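Local coordinates for protein 3-dehydroquinate dehydratase (Aquifex aeolicus, PDB 2EGZ) that catalyses, as a homodimeric type I dehydroquinase, the cis-dehydration of 3-dehydroquinate to 3-dehydroshikimate through a Schiff-base intermediate in the chorismate pathway, at residues 21-25 with 206-210; 57-61 with 76-81; 121-127 with 155-159; 42-46 with 80-84. All coordinates share one frame; numbering follows the deposited sequence.

Contact 1 (21-25 with 206-210)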
loop_
_atom_site.group_PDB
_atom_site.type_symbol
_atom_site.label_atom_id
_atom_site.label_comp_id
_atom_site.label_asym_id
_atom_site.label_seq_id
_atom_site.Cartn_x
_atom_site.Cartn_y
_atom_site.Cartn_z
ATOM N N GLU B 21 4.392 16.158 32.510
ATOM C CA GLU B 21 4.373 17.522 33.028
ATOM C C GLU B 21 3.805 18.532 32.035
ATOM O O GLU B 21 3.068 19.440 32.421
ATOM C CB GLU B 21 5.782 17.942 33.445
ATOM N N LYS B 22 4.137 18.366 30.759
ATOM C CA LYS B 22 3.662 19.288 29.736
ATOM C C LYS B 22 2.195 19.122 29.330
ATOM O O LYS B 22 1.659 19.959 28.606
ATOM C CB LYS B 22 4.584 19.222 28.520
ATOM C CG LYS B 22 5.966 19.788 28.833
ATOM C CD LYS B 22 6.917 19.713 27.663
ATOM C CE LYS B 22 8.305 20.188 28.083
ATOM N NZ LYS B 22 8.277 21.565 28.662
ATOM N N GLY B 23 1.544 18.057 29.796
ATOM C CA GLY B 23 0.132 17.877 29.493
ATOM C C GLY B 23 -0.327 16.826 28.492
ATOM O O GLY B 23 -1.477 16.864 28.048
ATOM N N ALA B 24 0.540 15.890 28.128
ATOM C CA ALA B 24 0.150 14.853 27.180
ATOM C C ALA B 24 -0.839 13.909 27.856
ATOM O O ALA B 24 -0.713 13.624 29.046
ATOM C CB ALA B 24 1.371 14.077 26.716
ATOM N N ASP B 25 -1.825 13.435 27.100
ATOM C CA ASP B 25 -2.813 12.502 27.642
ATOM C C ASP B 25 -2.378 11.111 27.231
ATOM O O ASP B 25 -2.632 10.124 27.927
ATOM C CB ASP B 25 -4.196 12.753 27.035
ATOM C CG ASP B 25 -4.737 14.120 27.358
ATOM O OD1 ASP B 25 -4.990 14.378 28.552
ATOM O OD2 ASP B 25 -4.912 14.934 26.420
ATOM N N LEU B 206 3.778 20.142 22.357
ATOM C CA LEU B 206 2.808 19.718 23.357
ATOM C C LEU B 206 2.311 20.853 24.249
ATOM O O LEU B 206 1.106 21.014 24.444
ATOM C CB LEU B 206 3.420 18.613 24.220
ATOM C CG LEU B 206 2.662 18.170 25.473
ATOM C CD1 LEU B 206 1.252 17.714 25.118
ATOM C CD2 LEU B 206 3.431 17.042 26.136
ATOM N N GLU B 207 3.234 21.639 24.795
ATOM C CA GLU B 207 2.853 22.738 25.675
ATOM C C GLU B 207 1.912 23.724 25.002
ATOM O O GLU B 207 0.960 24.196 25.617
ATOM C CB GLU B 207 4.093 23.487 26.173
ATOM C CG GLU B 207 4.984 22.671 27.089
ATOM C CD GLU B 207 6.114 23.494 27.679
ATOM O OE1 GLU B 207 6.900 24.074 26.900
ATOM O OE2 GLU B 207 6.216 23.560 28.922
ATOM N N GLU B 208 2.184 24.039 23.742
ATOM C CA GLU B 208 1.348 24.976 23.006
ATOM C C GLU B 208 -0.050 24.418 22.745
ATOM O O GLU B 208 -1.043 25.131 22.892
ATOM C CB GLU B 208 2.025 25.361 21.683
ATOM C CG GLU B 208 3.238 26.269 21.866
ATOM C CD GLU B 208 3.942 26.595 20.557
ATOM O OE1 GLU B 208 3.245 26.891 19.560
ATOM O OE2 GLU B 208 5.193 26.565 20.527
ATOM N N MET B 209 -0.139 23.144 22.374
ATOM C CA MET B 209 -1.445 22.546 22.099
ATOM C C MET B 209 -2.307 22.486 23.358
ATOM O O MET B 209 -3.529 22.611 23.292
ATOM C CB MET B 209 -1.283 21.142 21.520
ATOM C CG MET B 209 -2.597 20.489 21.116
ATOM S SD MET B 209 -3.516 21.417 19.843
ATOM C CE MET B 209 -2.722 20.784 18.388
ATOM N N VAL B 210 -1.672 22.290 24.508
ATOM C CA VAL B 210 -2.415 22.231 25.760
ATOM C C VAL B 210 -3.118 23.563 26.007
ATOM O O VAL B 210 -4.298 23.606 26.364
ATOM C CB VAL B 210 -1.475 21.915 26.940
ATOM C CG1 VAL B 210 -2.190 22.147 28.261
ATOM C CG2 VAL B 210 -1.010 20.466 26.842
#

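Contact 2 (57-61 with 76-81)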
loop_
_atom_site.group_PDB
_atom_site.type_symbol
_atom_site.label_atom_id
_atom_site.label_comp_id
_atom_site.label_asym_id
_atom_site.label_seq_id
_atom_site.Cartn_x
_atom_site.Cartn_y
_atom_site.Cartn_z
ATOM N N ILE B 57 -0.596 4.261 22.910
ATOM C CA ILE B 57 -0.991 3.870 21.567
ATOM C C ILE B 57 0.184 2.996 21.148
ATOM O O ILE B 57 1.335 3.443 21.159
ATOM C CB ILE B 57 -1.087 5.051 20.572
ATOM C CG1 ILE B 57 -2.296 5.932 20.891
ATOM C CG2 ILE B 57 -1.244 4.506 19.153
ATOM C CD1 ILE B 57 -2.362 7.194 20.044
ATOM N N LEU B 58 -0.102 1.744 20.819
ATOM C CA LEU B 58 0.932 0.814 20.387
ATOM C C LEU B 58 1.003 0.881 18.866
ATOM O O LEU B 58 0.082 0.432 18.181
ATOM C CB LEU B 58 0.580 -0.611 20.829
ATOM C CG LEU B 58 1.482 -1.743 20.323
ATOM C CD1 LEU B 58 2.889 -1.576 20.882
ATOM C CD2 LEU B 58 0.898 -3.086 20.745
ATOM N N THR B 59 2.085 1.458 18.351
ATOM C CA THR B 59 2.283 1.586 16.914
ATOM C C THR B 59 3.579 0.917 16.486
ATOM O O THR B 59 4.617 1.091 17.117
ATOM C CB THR B 59 2.354 3.063 16.471
ATOM O OG1 THR B 59 1.101 3.704 16.733
ATOM C CG2 THR B 59 2.654 3.160 14.976
ATOM N N ILE B 60 3.503 0.146 15.412
ATOM C CA ILE B 60 4.672 -0.535 14.866
ATOM C C ILE B 60 4.516 -0.307 13.372
ATOM O O ILE B 60 4.245 -1.233 12.612
ATOM C CB ILE B 60 4.633 -2.041 15.165
ATOM C CG1 ILE B 60 4.312 -2.267 16.645
ATOM C CG2 ILE B 60 5.988 -2.665 14.833
ATOM C CD1 ILE B 60 4.095 -3.722 17.013
ATOM N N ARG B 61 4.676 0.950 12.970
ATOM C CA ARG B 61 4.496 1.363 11.583
ATOM C C ARG B 61 5.185 0.521 10.520
ATOM O O ARG B 61 6.386 0.264 10.591
ATOM C CB ARG B 61 4.926 2.823 11.413
ATOM C CG ARG B 61 4.421 3.453 10.125
ATOM C CD ARG B 61 2.923 3.713 10.193
ATOM N NE ARG B 61 2.602 4.683 11.236
ATOM C CZ ARG B 61 2.923 5.975 11.184
ATOM N NH1 ARG B 61 3.572 6.472 10.136
ATOM N NH2 ARG B 61 2.606 6.773 12.193
ATOM N N LEU B 76 4.413 -8.863 18.693
ATOM C CA LEU B 76 4.263 -7.734 19.602
ATOM C C LEU B 76 2.787 -7.376 19.739
ATOM O O LEU B 76 2.301 -7.144 20.846
ATOM C CB LEU B 76 5.057 -6.534 19.087
ATOM C CG LEU B 76 6.577 -6.676 19.216
ATOM C CD1 LEU B 76 7.287 -5.622 18.383
ATOM C CD2 LEU B 76 6.958 -6.557 20.681
ATOM N N PHE B 77 2.076 -7.342 18.615
ATOM C CA PHE B 77 0.651 -7.022 18.625
ATOM C C PHE B 77 -0.136 -8.058 19.426
ATOM O O PHE B 77 -0.969 -7.709 20.265
ATOM C CB PHE B 77 0.091 -6.968 17.199
ATOM C CG PHE B 77 0.457 -5.722 16.443
ATOM C CD1 PHE B 77 0.295 -4.466 17.021
ATOM C CD2 PHE B 77 0.922 -5.800 15.133
ATOM C CE1 PHE B 77 0.589 -3.312 16.312
ATOM C CE2 PHE B 77 1.219 -4.645 14.413
ATOM C CZ PHE B 77 1.050 -3.397 15.008
ATOM N N GLU B 78 0.131 -9.332 19.158
ATOM C CA GLU B 78 -0.553 -10.421 19.844
ATOM C C GLU B 78 -0.407 -10.310 21.353
ATOM O O GLU B 78 -1.381 -10.435 22.092
ATOM C CB GLU B 78 0.010 -11.774 19.398
ATOM C CG GLU B 78 -0.027 -12.013 17.904
ATOM C CD GLU B 78 0.448 -13.408 17.530
ATOM O OE1 GLU B 78 1.562 -13.797 17.950
ATOM O OE2 GLU B 78 -0.296 -14.113 16.814
ATOM N N GLU B 79 0.817 -10.064 21.800
ATOM C CA GLU B 79 1.115 -9.970 23.222
ATOM C C GLU B 79 0.853 -8.626 23.897
ATOM O O GLU B 79 0.456 -8.585 25.060
ATOM C CB GLU B 79 2.575 -10.354 23.462
ATOM C CG GLU B 79 2.933 -11.748 22.979
ATOM C CD GLU B 79 2.037 -12.808 23.580
ATOM O OE1 GLU B 79 1.923 -12.855 24.824
ATOM O OE2 GLU B 79 1.449 -13.593 22.808
ATOM N N LEU B 80 1.066 -7.530 23.178
ATOM C CA LEU B 80 0.897 -6.212 23.775
ATOM C C LEU B 80 -0.404 -5.454 23.508
ATOM O O LEU B 80 -0.761 -4.563 24.277
ATOM C CB LEU B 80 2.089 -5.333 23.395
ATOM C CG LEU B 80 3.451 -5.926 23.775
ATOM C CD1 LEU B 80 4.563 -5.002 23.309
ATOM C CD2 LEU B 80 3.525 -6.126 25.284
ATOM N N SER B 81 -1.114 -5.785 22.436
ATOM C CA SER B 81 -2.366 -5.086 22.156
ATOM C C SER B 81 -3.362 -5.199 23.312
ATOM O O SER B 81 -4.121 -4.265 23.583
ATOM C CB SER B 81 -2.993 -5.611 20.865
ATOM O OG SER B 81 -2.216 -5.203 19.750
#

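Contact 3 (121-127 with 155-159)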
loop_
_atom_site.group_PDB
_atom_site.type_symbol
_atom_site.label_atom_id
_atom_site.label_comp_id
_atom_site.label_asym_id
_atom_site.label_seq_id
_atom_site.Cartn_x
_atom_site.Cartn_y
_atom_site.Cartn_z
ATOM N N THR B 121 -3.006 14.976 -0.644
ATOM C CA THR B 121 -4.306 14.681 -0.060
ATOM C C THR B 121 -5.072 14.015 -1.197
ATOM O O THR B 121 -5.428 14.662 -2.186
ATOM C CB THR B 121 -5.024 15.967 0.380
ATOM O OG1 THR B 121 -4.225 16.630 1.368
ATOM C CG2 THR B 121 -6.400 15.645 0.968
ATOM N N PRO B 122 -5.334 12.708 -1.074
ATOM C CA PRO B 122 -6.050 11.965 -2.116
ATOM C C PRO B 122 -7.468 12.436 -2.402
ATOM O O PRO B 122 -8.071 13.162 -1.603
ATOM C CB PRO B 122 -5.991 10.525 -1.608
ATOM C CG PRO B 122 -6.017 10.696 -0.115
ATOM C CD PRO B 122 -5.074 11.857 0.103
ATOM N N PRO B 123 -8.012 12.044 -3.568
ATOM C CA PRO B 123 -9.367 12.405 -3.996
ATOM C C PRO B 123 -10.390 12.051 -2.927
ATOM O O PRO B 123 -10.158 11.174 -2.099
ATOM C CB PRO B 123 -9.549 11.583 -5.268
ATOM C CG PRO B 123 -8.174 11.587 -5.843
ATOM C CD PRO B 123 -7.319 11.293 -4.631
ATOM N N ASN B 124 -11.533 12.725 -2.959
ATOM C CA ASN B 124 -12.566 12.491 -1.964
ATOM C C ASN B 124 -13.005 11.049 -1.790
ATOM O O ASN B 124 -13.186 10.607 -0.660
ATOM C CB ASN B 124 -13.788 13.365 -2.250
ATOM C CG ASN B 124 -13.451 14.841 -2.242
ATOM O OD1 ASN B 124 -12.443 15.255 -1.664
ATOM N ND2 ASN B 124 -14.297 15.646 -2.871
ATOM N N TRP B 125 -13.166 10.305 -2.885
ATOM C CA TRP B 125 -13.624 8.926 -2.758
ATOM C C TRP B 125 -12.667 8.066 -1.941
ATOM O O TRP B 125 -13.095 7.129 -1.265
ATOM C CB TRP B 125 -13.873 8.286 -4.134
ATOM C CG TRP B 125 -12.646 8.002 -4.936
ATOM C CD1 TRP B 125 -12.042 8.830 -5.835
ATOM C CD2 TRP B 125 -11.876 6.793 -4.919
ATOM N NE1 TRP B 125 -10.944 8.209 -6.386
ATOM C CE2 TRP B 125 -10.820 6.959 -5.842
ATOM C CE3 TRP B 125 -11.980 5.585 -4.217
ATOM C CZ2 TRP B 125 -9.866 5.959 -6.079
ATOM C CZ3 TRP B 125 -11.031 4.588 -4.453
ATOM C CH2 TRP B 125 -9.989 4.785 -5.379
ATOM N N ILE B 126 -11.377 8.386 -2.000
ATOM C CA ILE B 126 -10.375 7.653 -1.235
ATOM C C ILE B 126 -10.499 8.031 0.241
ATOM O O ILE B 126 -10.432 7.171 1.117
ATOM C CB ILE B 126 -8.950 7.969 -1.740
ATOM C CG1 ILE B 126 -8.752 7.333 -3.120
ATOM C CG2 ILE B 126 -7.908 7.451 -0.755
ATOM C CD1 ILE B 126 -7.375 7.551 -3.721
ATOM N N ILE B 127 -10.685 9.319 0.515
ATOM C CA ILE B 127 -10.849 9.769 1.894
ATOM C C ILE B 127 -12.037 9.039 2.520
ATOM O O ILE B 127 -11.941 8.494 3.622
ATOM C CB ILE B 127 -11.110 11.293 1.958
ATOM C CG1 ILE B 127 -9.853 12.043 1.517
ATOM C CG2 ILE B 127 -11.537 11.699 3.373
ATOM C CD1 ILE B 127 -10.026 13.539 1.387
ATOM N N ARG B 155 -10.806 20.587 2.440
ATOM C CA ARG B 155 -11.401 19.416 1.802
ATOM C C ARG B 155 -11.373 18.181 2.700
ATOM O O ARG B 155 -12.389 17.507 2.870
ATOM C CB ARG B 155 -10.686 19.134 0.472
ATOM C CG ARG B 155 -11.386 18.121 -0.427
ATOM C CD ARG B 155 -10.895 18.252 -1.868
ATOM N NE ARG B 155 -9.459 18.007 -1.998
ATOM C CZ ARG B 155 -8.894 16.802 -1.965
ATOM N NH1 ARG B 155 -7.578 16.683 -2.091
ATOM N NH2 ARG B 155 -9.641 15.717 -1.806
ATOM N N LEU B 156 -10.214 17.883 3.279
ATOM C CA LEU B 156 -10.103 16.726 4.163
ATOM C C LEU B 156 -11.103 16.833 5.309
ATOM O O LEU B 156 -11.809 15.874 5.628
ATOM C CB LEU B 156 -8.690 16.619 4.752
ATOM C CG LEU B 156 -8.529 15.548 5.847
ATOM C CD1 LEU B 156 -8.762 14.167 5.241
ATOM C CD2 LEU B 156 -7.138 15.631 6.476
ATOM N N LEU B 157 -11.165 18.007 5.927
ATOM C CA LEU B 157 -12.067 18.208 7.059
ATOM C C LEU B 157 -13.535 18.120 6.674
ATOM O O LEU B 157 -14.328 17.464 7.355
ATOM C CB LEU B 157 -11.777 19.557 7.723
ATOM C CG LEU B 157 -10.377 19.671 8.335
ATOM C CD1 LEU B 157 -10.089 21.110 8.730
ATOM C CD2 LEU B 157 -10.274 18.753 9.548
ATOM N N CYS B 158 -13.900 18.767 5.577
ATOM C CA CYS B 158 -15.287 18.754 5.131
ATOM C C CYS B 158 -15.779 17.405 4.622
ATOM O O CYS B 158 -16.909 17.001 4.911
ATOM C CB CYS B 158 -15.492 19.818 4.059
ATOM S SG CYS B 158 -15.285 21.471 4.732
ATOM N N ILE B 159 -14.939 16.709 3.866
ATOM C CA ILE B 159 -15.330 15.415 3.328
ATOM C C ILE B 159 -15.464 14.372 4.435
ATOM O O ILE B 159 -16.285 13.454 4.343
ATOM C CB ILE B 159 -14.308 14.938 2.275
ATOM C CG1 ILE B 159 -14.333 15.885 1.073
ATOM C CG2 ILE B 159 -14.613 13.510 1.840
ATOM C CD1 ILE B 159 -15.663 15.958 0.358
#

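Contact 4 (42-46 with 80-84)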
loop_
_atom_site.group_PDB
_atom_site.type_symbol
_atom_site.label_atom_id
_atom_site.label_comp_id
_atom_site.label_asym_id
_atom_site.label_seq_id
_atom_site.Cartn_x
_atom_site.Cartn_y
_atom_site.Cartn_z
ATOM N N VAL B 42 9.454 -3.702 25.158
ATOM C CA VAL B 42 8.287 -2.907 24.793
ATOM C C VAL B 42 7.215 -2.964 25.876
ATOM O O VAL B 42 6.573 -1.957 26.170
ATOM C CB VAL B 42 7.690 -3.367 23.447
ATOM C CG1 VAL B 42 6.587 -2.408 23.021
ATOM C CG2 VAL B 42 8.785 -3.403 22.382
ATOM N N LYS B 43 7.031 -4.135 26.476
ATOM C CA LYS B 43 6.045 -4.279 27.537
ATOM C C LYS B 43 6.359 -3.320 28.684
ATOM O O LYS B 43 5.482 -2.587 29.146
ATOM C CB LYS B 43 6.021 -5.722 28.051
ATOM C CG LYS B 43 5.060 -5.953 29.207
ATOM C CD LYS B 43 4.953 -7.428 29.560
ATOM C CE LYS B 43 4.163 -7.639 30.843
ATOM N NZ LYS B 43 4.888 -7.093 32.033
ATOM N N GLU B 44 7.613 -3.312 29.134
ATOM C CA GLU B 44 8.025 -2.435 30.230
ATOM C C GLU B 44 7.825 -0.962 29.886
ATOM O O GLU B 44 7.530 -0.142 30.765
ATOM C CB GLU B 44 9.496 -2.681 30.595
ATOM C CG GLU B 44 9.821 -4.132 30.919
ATOM C CD GLU B 44 11.111 -4.288 31.712
ATOM O OE1 GLU B 44 12.113 -3.619 31.376
ATOM O OE2 GLU B 44 11.123 -5.093 32.669
ATOM N N LYS B 45 7.994 -0.620 28.612
ATOM C CA LYS B 45 7.809 0.756 28.172
ATOM C C LYS B 45 6.333 1.131 28.294
ATOM O O LYS B 45 6.005 2.213 28.776
ATOM C CB LYS B 45 8.282 0.923 26.728
ATOM C CG LYS B 45 9.793 0.832 26.556
ATOM C CD LYS B 45 10.476 2.067 27.110
ATOM C CE LYS B 45 11.988 2.008 26.935
ATOM N NZ LYS B 45 12.616 0.951 27.772
ATOM N N LEU B 46 5.450 0.234 27.863
ATOM C CA LEU B 46 4.007 0.476 27.959
ATOM C C LEU B 46 3.614 0.625 29.425
ATOM O O LEU B 46 2.819 1.496 29.788
ATOM C CB LEU B 46 3.215 -0.688 27.360
ATOM C CG LEU B 46 3.243 -0.914 25.847
ATOM C CD1 LEU B 46 2.516 -2.207 25.519
ATOM C CD2 LEU B 46 2.584 0.263 25.138
ATOM N N LEU B 80 1.066 -7.530 23.178
ATOM C CA LEU B 80 0.897 -6.212 23.775
ATOM C C LEU B 80 -0.404 -5.454 23.508
ATOM O O LEU B 80 -0.761 -4.563 24.277
ATOM C CB LEU B 80 2.089 -5.333 23.395
ATOM C CG LEU B 80 3.451 -5.926 23.775
ATOM C CD1 LEU B 80 4.563 -5.002 23.309
ATOM C CD2 LEU B 80 3.525 -6.126 25.284
ATOM N N SER B 81 -1.114 -5.785 22.436
ATOM C CA SER B 81 -2.366 -5.086 22.156
ATOM C C SER B 81 -3.362 -5.199 23.312
ATOM O O SER B 81 -4.121 -4.265 23.583
ATOM C CB SER B 81 -2.993 -5.611 20.865
ATOM O OG SER B 81 -2.216 -5.203 19.750
ATOM N N PRO B 82 -3.386 -6.349 24.003
ATOM C CA PRO B 82 -4.327 -6.473 25.121
ATOM C C PRO B 82 -3.931 -5.571 26.291
ATOM O O PRO B 82 -4.719 -5.343 27.211
ATOM C CB PRO B 82 -4.224 -7.953 25.498
ATOM C CG PRO B 82 -3.853 -8.617 24.204
ATOM C CD PRO B 82 -2.822 -7.663 23.643
ATOM N N LEU B 83 -2.710 -5.047 26.246
ATOM C CA LEU B 83 -2.204 -4.216 27.331
ATOM C C LEU B 83 -2.096 -2.727 27.028
ATOM O O LEU B 83 -1.784 -1.939 27.918
ATOM C CB LEU B 83 -0.836 -4.743 27.772
ATOM C CG LEU B 83 -0.771 -6.242 28.081
ATOM C CD1 LEU B 83 0.669 -6.632 28.427
ATOM C CD2 LEU B 83 -1.720 -6.575 29.228
ATOM N N SER B 84 -2.344 -2.336 25.784
ATOM C CA SER B 84 -2.259 -0.930 25.407
ATOM C C SER B 84 -3.666 -0.358 25.245
ATOM O O SER B 84 -4.564 -1.044 24.761
ATOM C CB SER B 84 -1.481 -0.788 24.097
ATOM O OG SER B 84 -1.281 0.573 23.766
#

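Contact 1 (21-25 with 206-210)
Residues 21-25 form the C-terminal end of helix 12-22 and its exit, and they lie against the opening turn of helix 206-217, so that Lys22 faces Glu207 and Gly23 faces Val210; the CA atoms of Lys22 and Glu207 are 5.4 Å apart. This is where the first and last helices of the TIM barrel meet and help close the ring. Helix 12-22 ends in a Schellman motif: Gly23 takes a positive phi (107°), and the chain turns away toward strand 26-30. Leu206 fills the angle beneath this turn. Its CG is anti to its own backbone N (chi1 171°), which points its methyls at Lys22 and Ala24. Leu206 CD2 presses on Lys22 CB at 3.4 Å, a tight contact for two carbons, and also reaches Ala24 CB at 3.7 Å. The other methyl, Leu206 CD1, lies 3.6 Å from Ala24 N. Ile3 of strand 2-7 packs on both Leu206 and Val210. Toward solvent the contact becomes polar. The aliphatic part of Lys22 runs across Glu207, CG to CG at 3.5 Å, and a bend at its last torsion (chi4 -56°) turns the ammonium to the carboxylate. The resulting salt bridge, Lys22 NZ to Glu207 OE2, is 2.9 Å long but weak as a hydrogen bond. Val210 CG2 sits 3.2 Å from Lys22 O.

Contact 2 (57-61 with 76-81)
Leu58 of strand 55-59 and Ile60 just after it reach toward helix 73-80, the strand-to-helix half of one beta-alpha-beta unit of the TIM barrel. The two elements run nearly antiparallel, at 161°, with their short axes 10.1 Å apart, and side chains bridge most of the gap. The tight part is Ile60 on Phe77. The two side chains approach from opposite directions, and the extended Ile60 chain lays its end methyl CD1 over one face of the Phe77 ring, 3.7 Å from the centroid and 15° off the normal, a CH-pi contact. The same Ile60 methyl touches Leu76 CB at 3.6 Å, so it is wedged between the ring and the preceding residue of the helix. Leu58, two residues earlier in the chain, meets the helix about one turn later, at Leu80 and Ser81. Its CD2 packs on Leu80 CB at 3.7 Å but approaches Phe77 CD1 only obliquely, at a looser 4.0 Å. The nearby Ser81 OG has its main polar partner in Thr87 of strand 86-90. On the solvent side of the helix, Glu79 is exposed and Glu78 pairs with Lys99. The strand's other side belongs to the barrel interior: the substrate-binding Arg61 points away from the helix, and its NH2 hydrogen-bonds a tartrate, probably from the crystallisation liquor, while Thr59 OG1 bonds to Glu28. Across the contact, Phe77 CZ lies 3.8 Å from Ile60 CB.

Contact 3 (121-127 with 155-159)
The guanidinium of Arg155, on helix 150-160, gathers three oxygens from residues 121-124, the approach to and first turn of helix 124-136 in the TIM barrel. All three lie close to its plane, at its edge. NH2 serves two of them: Pro122 O at 3.0 Å along an almost straight bond (170°), and Asn124 OD1 at 2.8 Å. NH1 takes Thr121 O, also at 3.0 Å, although this donor stands well above the carbonyl plane (52° out of it). A bend at chi3 turns the edge of the guanidinium to these oxygens. The Asn124 amide is turned 38° from the guanidinium, and Ile159 CG1 and CD1 lie over one of its faces, CG1 3.4 Å from Asn124 OD1. Thr121 OG1 is satisfied elsewhere, by Lys146 O, while its CG2 packs beside NH1. Beneath the polar group, Ile127 CG2 meets Ile159 CG2 at 3.9 Å, with Leu156 alongside. Pro122 and Pro123 have no backbone N-H to offer and pack on Ser35 of the second subunit. The charge is met mainly by neutral oxygens, with Asp152 as a weak, distant counter-ion; three bonds from one group tie residues 121-124 to helix 150-160 and probably help hold the chain at the helix start.

Contact 4 (42-46 with 80-84)
Val42, Lys43 and Leu46 meet Leu80 through aliphatic branches, with no aromatic ring, amide or guanidinium in between; the one ring in these segments, Pro82, turns its packing to Ile103 and Ala107 of helix 94-107. Leu80 packs its branches on residues 42-46 of helix 39-51. Its first torsion (chi1 -56°) sets CG beside the backbone N, with CD1 toward Val42 and CD2 toward Lys43. Leu80 CD1 presses on Val42 CG1 at 3.3 Å, closer than two carbons usually come, and is nearly as near to Val42 CB at 3.5 Å. Leu80 CD2 lies beside the helix backbone, 3.7 Å from Lys43 CB. From one turn further along, Leu46 comes in at a slant and sets its CD1 on Leu80 CB at 3.8 Å. Its other methyl, Leu46 CD2, stands 4.1 Å from Ser84 OG, a hydroxyl whose polar partners are Thr56 OG1 and Tyr86 O. At the outer margin, Lys43 passes Leu83 loosely, CE to CD1 at 4.4 Å, and its ammonium forms a salt bridge with Glu47. The contact joins helix 39-51 to the turn between helix 73-80 and strand 86-90; these neighbouring helices are the second and third along the chain in the helical layer of the TIM barrel. Beneath it lie strands 26-30 and 55-59: Leu46 rests on Leu29 and Thr56, and Ser84 rests on Leu58.

How the contacts relate
All four contacts lie in the outer layer of one TIM barrel, where helices pack on each other or on the parallel strands. Contacts 2 and 4 form one continuous patch, with centres 7 Å apart: they share Leu80 and Ser81, and the hydroxyl of Ser84 in contact 4 lies against the backbone of Ile57 and Leu58 in contact 2. Contact 3 follows later in the chain, on the opposite side of the chain's centre, about 28 Å from contact 2 and 33 Å from contact 4, centre to centre. Contact 1 brackets them all, pairing 21-25 with the final helix. Contact 2 lies within a beta-alpha-beta unit, contacts 3 and 4 join adjacent units, and contact 1 helps close the ring.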